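Local coordinates for ABC transporter substrate-binding protein (Rhizobium radiobacter, PDB 6TFX) that binds a mannityl opine as the solute-binding component of an ABC transporter, probably delivering it for uptake into the bacterium, at residues 38-43 against 50-55; 57-62 against 70-75; 330-335 against 358-363. All coordinates share one frame; numbering follows the deposited sequence. Where two conformers were deposited one is given.

Contact 1 (38-43 against 50-55)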
# COMPACT_ATOMS: atom_id res chain seq x y z
N ALA A 38 8.98 6.73 12.95
CA ALA A 38 10.15 6.77 12.09
C ALA A 38 10.99 8.02 12.43
O ALA A 38 10.66 8.75 13.38
CB ALA A 38 9.69 6.80 10.64
N LEU A 39 12.05 8.29 11.65
CA LEU A 39 12.82 9.53 11.87
C LEU A 39 11.91 10.75 11.68
O LEU A 39 11.95 11.71 12.46
CB LEU A 39 13.97 9.61 10.88
CG LEU A 39 15.18 8.71 11.23
CD1 LEU A 39 16.15 8.63 10.04
CD2 LEU A 39 15.91 9.23 12.47
N VAL A 40 11.08 10.71 10.63
CA VAL A 40 10.14 11.81 10.29
C VAL A 40 8.78 11.19 10.01
O VAL A 40 8.68 9.96 9.88
CB VAL A 40 10.66 12.66 9.09
CG1 VAL A 40 11.99 13.32 9.43
CG2 VAL A 40 10.82 11.81 7.82
N ARG A 41 7.72 12.00 9.86
CA ARG A 41 6.46 11.35 9.59
C ARG A 41 5.60 12.22 8.73
O ARG A 41 5.77 13.44 8.73
CB ARG A 41 5.71 11.08 10.92
CG ARG A 41 5.27 12.38 11.65
CD ARG A 41 4.30 12.01 12.74
NE ARG A 41 3.77 13.17 13.46
CZ ARG A 41 2.90 13.07 14.45
NH1 ARG A 41 2.45 11.87 14.82
NH2 ARG A 41 2.47 14.16 15.08
N PHE A 42 4.64 11.62 8.06
CA PHE A 42 3.61 12.39 7.37
C PHE A 42 2.80 13.06 8.51
O PHE A 42 2.66 12.50 9.60
CB PHE A 42 2.66 11.42 6.67
CG PHE A 42 3.26 10.92 5.39
CD1 PHE A 42 4.14 9.83 5.39
CD2 PHE A 42 2.90 11.48 4.17
CE1 PHE A 42 4.72 9.38 4.19
CE2 PHE A 42 3.47 11.02 2.97
CZ PHE A 42 4.39 9.99 3.00
N ALA A 43 2.24 14.26 8.25
CA ALA A 43 1.39 14.86 9.27
C ALA A 43 0.19 13.94 9.45
O ALA A 43 -0.37 13.45 8.46
CB ALA A 43 0.89 16.22 8.78
N SER A 50 4.47 16.40 1.15
CA SER A 50 4.65 17.83 1.44
C SER A 50 4.48 18.12 2.94
O SER A 50 5.02 19.09 3.47
CB SER A 50 3.61 18.66 0.69
OG SER A 50 2.29 18.37 1.15
N SER A 51 3.70 17.26 3.63
CA SER A 51 3.37 17.46 5.04
C SER A 51 4.42 16.91 6.03
O SER A 51 4.21 17.01 7.23
CB SER A 51 2.03 16.77 5.34
OG SER A 51 2.21 15.37 5.41
N ILE A 52 5.47 16.26 5.53
CA ILE A 52 6.41 15.56 6.40
C ILE A 52 7.00 16.48 7.45
O ILE A 52 7.36 17.64 7.17
CB ILE A 52 7.46 14.77 5.59
CG1 ILE A 52 6.75 13.54 4.97
CG2 ILE A 52 8.62 14.32 6.47
CD1 ILE A 52 7.50 12.82 3.86
N GLU A 53 7.01 15.98 8.70
CA GLU A 53 7.43 16.74 9.88
C GLU A 53 8.29 15.85 10.81
O GLU A 53 8.34 14.64 10.63
CB GLU A 53 6.19 17.25 10.65
CG GLU A 53 5.18 16.17 11.02
CD GLU A 53 3.94 16.60 11.80
OE1 GLU A 53 3.25 17.56 11.38
OE2 GLU A 53 3.65 15.95 12.82
N ALA A 54 8.89 16.45 11.85
CA ALA A 54 9.72 15.70 12.80
C ALA A 54 8.95 14.55 13.51
O ALA A 54 7.77 14.70 13.84
CB ALA A 54 10.27 16.64 13.85
N ASP A 55 9.65 13.43 13.79
CA ASP A 55 9.06 12.31 14.57
C ASP A 55 10.18 11.93 15.57
O ASP A 55 10.46 12.73 16.47
CB ASP A 55 8.63 11.12 13.68
CG ASP A 55 7.61 10.16 14.29
OD1 ASP A 55 6.99 10.53 15.32
OD2 ASP A 55 7.43 9.03 13.73
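S51 meets A43 at the start of this contact. The backbone N of A43 donates to S51 OG at 3.0 Å, while the same hydroxyl is spent on the carbonyl of N48; the CB atoms of S51 and A43 also touch, 3.7 Å apart. I52 CG2 reaches V40 CG2 at 3.6 Å, and CD1 sits over one face of the F42 ring, displaced toward its rim. I52 CA also comes within 3.2 Å of R41 O, a CA-H...O contact. E53 is the centre of the pairing: with R41 it forms a hydrogen-bonded antiparallel pair, N to O in both directions, the small two-stranded beta hairpin 40-41/53-54 of this family 5 solute-binding protein. Both side chains rise from the same face, and each CG is set between its own backbone N and carbonyl carbon (chi1 66° for R41). From there R41 runs out extended, and NE gives a 2.9 Å salt bridge to E53 OE2, entering on the anti side but tilted well out of the carboxylate plane, with a second, weak bond from NH2 to the same oxygen. The two flat groups are turned 44° apart. A54 points its methyl away from the partner strand but pairs with V40 through a non-hydrogen-bonded bridge, and its carbonyl accepts from R191. D55 OD2 takes the N-H of A38 at 2.9 Å and 172°, again on the anti side and well out of plane, and D55 N donates to L39 O at 3.2 Å. The other oxygen, OD1, is salt-bridged to R191, whose charge lies close to that of R41; the carboxylates of D55 and E53 would probably offset that crowding of positive charge.

Contact 2 (57-62 against 70-75)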
# COMPACT_ATOMS: atom_id res chain seq x y z
N ALA A 57 13.40 12.05 14.92
CA ALA A 57 14.39 13.12 14.70
C ALA A 57 13.77 14.46 15.08
O ALA A 57 12.71 14.80 14.55
CB ALA A 57 14.82 13.18 13.25
N GLU A 58 14.41 15.23 15.96
CA GLU A 58 13.85 16.54 16.31
C GLU A 58 14.27 17.59 15.25
O GLU A 58 13.58 18.59 15.08
CB GLU A 58 14.26 16.98 17.72
CG GLU A 58 15.76 17.04 17.96
CD GLU A 58 16.17 17.42 19.37
OE1 GLU A 58 15.28 17.56 20.24
OE2 GLU A 58 17.39 17.57 19.60
N SER A 59 15.41 17.35 14.56
CA SER A 59 15.91 18.27 13.54
C SER A 59 16.85 17.52 12.61
O SER A 59 17.31 16.42 12.93
CB SER A 59 16.65 19.45 14.17
OG SER A 59 17.85 19.04 14.81
N TRP A 60 17.13 18.10 11.45
CA TRP A 60 18.05 17.50 10.50
C TRP A 60 18.58 18.55 9.60
O TRP A 60 17.99 19.63 9.48
CB TRP A 60 17.40 16.37 9.70
CG TRP A 60 16.18 16.77 8.93
CD1 TRP A 60 16.12 17.19 7.63
CD2 TRP A 60 14.83 16.76 9.41
NE1 TRP A 60 14.82 17.48 7.29
CE2 TRP A 60 14.01 17.21 8.36
CE3 TRP A 60 14.24 16.39 10.63
CZ2 TRP A 60 12.62 17.35 8.51
CZ3 TRP A 60 12.87 16.52 10.78
CH2 TRP A 60 12.08 16.99 9.72
N GLU A 61 19.69 18.24 8.93
CA GLU A 61 20.30 19.15 7.98
C GLU A 61 21.07 18.35 6.95
O GLU A 61 21.46 17.20 7.20
CB GLU A 61 21.22 20.16 8.69
CG GLU A 61 22.44 19.57 9.37
CD GLU A 61 23.21 20.53 10.26
OE1 GLU A 61 23.36 21.72 9.87
OE2 GLU A 61 23.66 20.10 11.34
N SER A 62 21.28 18.95 5.79
CA SER A 62 22.09 18.30 4.76
C SER A 62 23.26 19.20 4.44
O SER A 62 23.19 20.41 4.69
CB SER A 62 21.27 18.08 3.49
OG SER A 62 20.77 19.30 2.97
N THR A 70 22.30 14.75 8.23
CA THR A 70 22.55 14.49 9.66
C THR A 70 21.25 14.71 10.42
O THR A 70 20.67 15.79 10.33
CB THR A 70 23.69 15.38 10.18
OG1 THR A 70 24.84 15.16 9.35
CG2 THR A 70 24.04 15.08 11.64
N PHE A 71 20.80 13.67 11.12
CA PHE A 71 19.57 13.70 11.91
C PHE A 71 19.87 13.71 13.39
O PHE A 71 20.63 12.87 13.87
CB PHE A 71 18.68 12.47 11.60
CG PHE A 71 18.08 12.53 10.21
CD1 PHE A 71 18.82 12.15 9.10
CD2 PHE A 71 16.78 12.99 10.02
CE1 PHE A 71 18.29 12.28 7.81
CE2 PHE A 71 16.24 13.09 8.73
CZ PHE A 71 17.01 12.75 7.64
N LYS A 72 19.29 14.68 14.12
CA LYS A 72 19.48 14.78 15.56
C LYS A 72 18.26 14.16 16.21
O LYS A 72 17.13 14.60 15.98
CB LYS A 72 19.69 16.25 16.00
CG LYS A 72 21.03 16.82 15.55
CD LYS A 72 22.20 16.32 16.39
CE LYS A 72 23.54 16.79 15.89
NZ LYS A 72 24.65 16.28 16.75
N LEU A 73 18.48 13.11 16.98
CA LEU A 73 17.37 12.39 17.59
C LEU A 73 16.89 13.04 18.84
O LEU A 73 17.67 13.62 19.60
CB LEU A 73 17.74 10.92 17.90
CG LEU A 73 18.35 10.11 16.75
CD1 LEU A 73 18.45 8.67 17.14
CD2 LEU A 73 17.54 10.25 15.47
N ARG A 74 15.59 12.90 19.07
CA ARG A 74 15.00 13.36 20.31
C ARG A 74 15.59 12.53 21.46
O ARG A 74 15.67 11.29 21.33
CB ARG A 74 13.51 13.11 20.26
CG ARG A 74 12.72 14.33 20.17
CD ARG A 74 11.28 13.92 20.18
NE ARG A 74 10.68 14.18 18.88
CZ ARG A 74 10.19 15.35 18.50
NH1 ARG A 74 10.27 16.41 19.31
NH2 ARG A 74 9.62 15.49 17.31
N PRO A 75 16.06 13.08 22.62
CA PRO A 75 16.83 12.25 23.62
C PRO A 75 16.24 11.00 24.38
O PRO A 75 16.95 10.00 24.50
CB PRO A 75 17.23 13.29 24.68
CG PRO A 75 16.36 14.50 24.42
CD PRO A 75 16.15 14.51 22.94
O HOH W 1 24.92 16.71 7.05
O HOH W 2 21.63 17.73 12.17
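E58 and A57 share the carbonyl of K72, and these three residues bury the most surface here. The E58 N-H donates to K72 O at 2.8 Å, A57 CA makes a weaker CA-H...O approach to the same oxygen, and E58 CG presses on it as well at 3.4 Å. The neighbouring S59 then takes the K72 N-H on its own O, so E58 and S59 both face K72: a classic beta bulge, which shifts the antiparallel register by one residue. The extended E58 chain crosses R74 at a slant, with its CB over one face of the guanidinium; R74 NE itself donates to D55 O. Across from the bulge, K72 CB touches S59 OG at 3.5 Å, after which the chain bends at chi2 (-76°) and carries NZ away to T123. A57 turns its methyl to the edge of the F71 ring, CB to CD2 3.8 Å. W60 takes a face of that ring instead: its CB stands 3.8 Å from the F71 centroid as a CH-pi contact, while the indole, at 26° to the phenyl, is slid so far along that the rings barely overlap. Past this pair, T70 and E61 exchange two backbone bonds, and a water links T70 O to E61 OE2. The hairpin supplies one edge of a four-stranded antiparallel sheet: 57-62 is the outermost strand, and 68-73 pairs on its other side with 123-128, where F71 lies on I126. W60 covers A54 of strand 53-54, and L73 rests on L39 and L56.

Contact 3 (330-335 against 358-363)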
# COMPACT_ATOMS: atom_id res chain seq x y z
N VAL A 330 -10.72 -17.97 -25.24
CA VAL A 330 -9.63 -18.33 -24.33
C VAL A 330 -10.20 -18.59 -22.94
O VAL A 330 -11.05 -17.84 -22.47
CB VAL A 330 -8.57 -17.18 -24.29
CG1 VAL A 330 -7.56 -17.36 -23.14
CG2 VAL A 330 -7.82 -17.07 -25.62
N THR A 331 -9.69 -19.64 -22.27
CA THR A 331 -10.07 -19.89 -20.88
C THR A 331 -8.81 -19.69 -20.06
O THR A 331 -7.71 -20.04 -20.51
CB THR A 331 -10.63 -21.30 -20.71
OG1 THR A 331 -9.61 -22.27 -21.03
CG2 THR A 331 -11.86 -21.53 -21.61
N VAL A 332 -8.96 -19.13 -18.86
CA VAL A 332 -7.79 -18.91 -18.01
C VAL A 332 -8.22 -19.00 -16.55
O VAL A 332 -9.31 -18.56 -16.20
CB VAL A 332 -7.12 -17.52 -18.36
CG1 VAL A 332 -8.13 -16.39 -18.47
CG2 VAL A 332 -5.97 -17.16 -17.42
N THR A 333 -7.37 -19.57 -15.71
CA THR A 333 -7.60 -19.65 -14.26
C THR A 333 -6.67 -18.63 -13.60
O THR A 333 -5.46 -18.65 -13.84
CB THR A 333 -7.34 -21.06 -13.72
OG1 THR A 333 -8.34 -21.97 -14.22
CG2 THR A 333 -7.30 -21.11 -12.19
N MET A 334 -7.23 -17.77 -12.76
CA MET A 334 -6.48 -16.78 -12.01
C MET A 334 -6.63 -17.10 -10.53
O MET A 334 -7.73 -17.43 -10.09
CB MET A 334 -7.11 -15.41 -12.20
CG MET A 334 -6.60 -14.68 -13.37
SD MET A 334 -7.64 -13.21 -13.49
CE MET A 334 -7.04 -12.26 -12.12
N VAL A 335 -5.56 -16.94 -9.77
CA VAL A 335 -5.61 -17.08 -8.33
C VAL A 335 -6.10 -15.69 -7.87
O VAL A 335 -5.48 -14.67 -8.20
CB VAL A 335 -4.23 -17.44 -7.73
CG1 VAL A 335 -4.36 -17.71 -6.24
CG2 VAL A 335 -3.63 -18.66 -8.43
N PHE A 358 -13.37 -14.33 -23.32
CA PHE A 358 -12.55 -14.92 -22.24
C PHE A 358 -13.42 -15.52 -21.18
O PHE A 358 -14.31 -14.83 -20.66
CB PHE A 358 -11.65 -13.86 -21.59
CG PHE A 358 -10.56 -13.36 -22.50
CD1 PHE A 358 -10.79 -12.31 -23.38
CD2 PHE A 358 -9.28 -13.92 -22.46
CE1 PHE A 358 -9.78 -11.85 -24.22
CE2 PHE A 358 -8.26 -13.44 -23.29
CZ PHE A 358 -8.51 -12.41 -24.17
N THR A 359 -13.15 -16.79 -20.81
CA THR A 359 -13.87 -17.38 -19.70
C THR A 359 -12.86 -17.43 -18.58
O THR A 359 -11.93 -18.24 -18.60
CB THR A 359 -14.39 -18.78 -20.02
OG1 THR A 359 -15.21 -18.72 -21.18
CG2 THR A 359 -15.20 -19.35 -18.85
N LEU A 360 -13.03 -16.55 -17.61
CA LEU A 360 -12.13 -16.45 -16.48
C LEU A 360 -12.64 -17.34 -15.35
O LEU A 360 -13.83 -17.30 -15.01
CB LEU A 360 -12.08 -14.96 -16.06
CG LEU A 360 -11.13 -14.52 -15.00
CD1 LEU A 360 -9.69 -14.95 -15.32
CD2 LEU A 360 -11.23 -13.01 -14.82
N ASN A 361 -11.77 -18.21 -14.84
CA ASN A 361 -12.07 -19.08 -13.70
C ASN A 361 -11.29 -18.46 -12.53
O ASN A 361 -10.09 -18.23 -12.63
CB ASN A 361 -11.59 -20.51 -13.96
CG ASN A 361 -11.64 -21.42 -12.75
OD1 ASN A 361 -10.64 -22.08 -12.39
ND2 ASN A 361 -12.78 -21.48 -12.09
N LEU A 362 -11.99 -18.16 -11.43
CA LEU A 362 -11.37 -17.52 -10.28
C LEU A 362 -11.15 -18.55 -9.19
O LEU A 362 -12.12 -19.21 -8.76
CB LEU A 362 -12.26 -16.38 -9.77
CG LEU A 362 -12.57 -15.29 -10.80
CD1 LEU A 362 -13.57 -14.30 -10.24
CD2 LEU A 362 -11.31 -14.57 -11.23
N GLN A 363 -9.87 -18.76 -8.81
CA GLN A 363 -9.55 -19.71 -7.74
C GLN A 363 -9.34 -18.86 -6.48
O GLN A 363 -8.32 -18.17 -6.38
CB GLN A 363 -8.33 -20.59 -8.09
CG GLN A 363 -7.84 -21.50 -6.93
CD GLN A 363 -8.85 -22.51 -6.42
OE1 GLN A 363 -9.63 -23.10 -7.17
NE2 GLN A 363 -8.86 -22.76 -5.10
O HOH W 3 -13.98 -18.53 -23.56
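Strands 330-335 and 358-363 run parallel and exactly in step, V330 beside F358 through V335 beside Q363, their axes 4.7 Å apart and 24° askew, laced by five backbone hydrogen bonds. On the face of V330, V332 and M334 the contact is apolar. V330 CB and CG1 lie alongside the F358 ring, the nearest pair being CB to CD2 at 3.8 Å. L360 CD1 is shared: V332 CG1 touches it at 3.8 Å, and M334 crosses over from two residues further on to bring SD within 3.3 Å. The bend at the end of M334 (chi3 72°) then turns its CE aside. The opposite face is largely polar and exposed. There T333 OG1 donates to N361 OD1 at 2.9 Å, in the carbonyl plane and on a lone pair; with CG anti to the backbone N (chi1 170°), N361 holds its amide beside the threonine. One water ties V330 O to T359 OG1 near the start of the pair. The two strands are joined through helix 340-353 as a beta-alpha-beta crossover, and that helix packs on the apolar face, where V353 meets F358 and both A346 and Q350 meet L362. F358 also packs on helices 265-272 and 314-323, and L321 of the latter also touches V330.

Contacts 1 and 2 are successive hairpins whose centres lie 12 Å apart, strand 53-54 leading almost directly into 57-62. They touch: L39 O accepts from A57 N at 2.9 Å, D55 O from R74 NE at 2.8 Å, and V40 CG1 packs on W60 CZ3. Contact 3 belongs to the far side of the chain's centre, its centre 44 Å from that of contact 1 and 52 Å from that of contact 2, consistent with the lobes of a binding protein lying on either side of its ligand. All three contacts lie away from the ligand pocket: the F42 side chain of contact 1 is about 13 Å from the bound opine, and the M334 side chain of contact 3 about 12 Å.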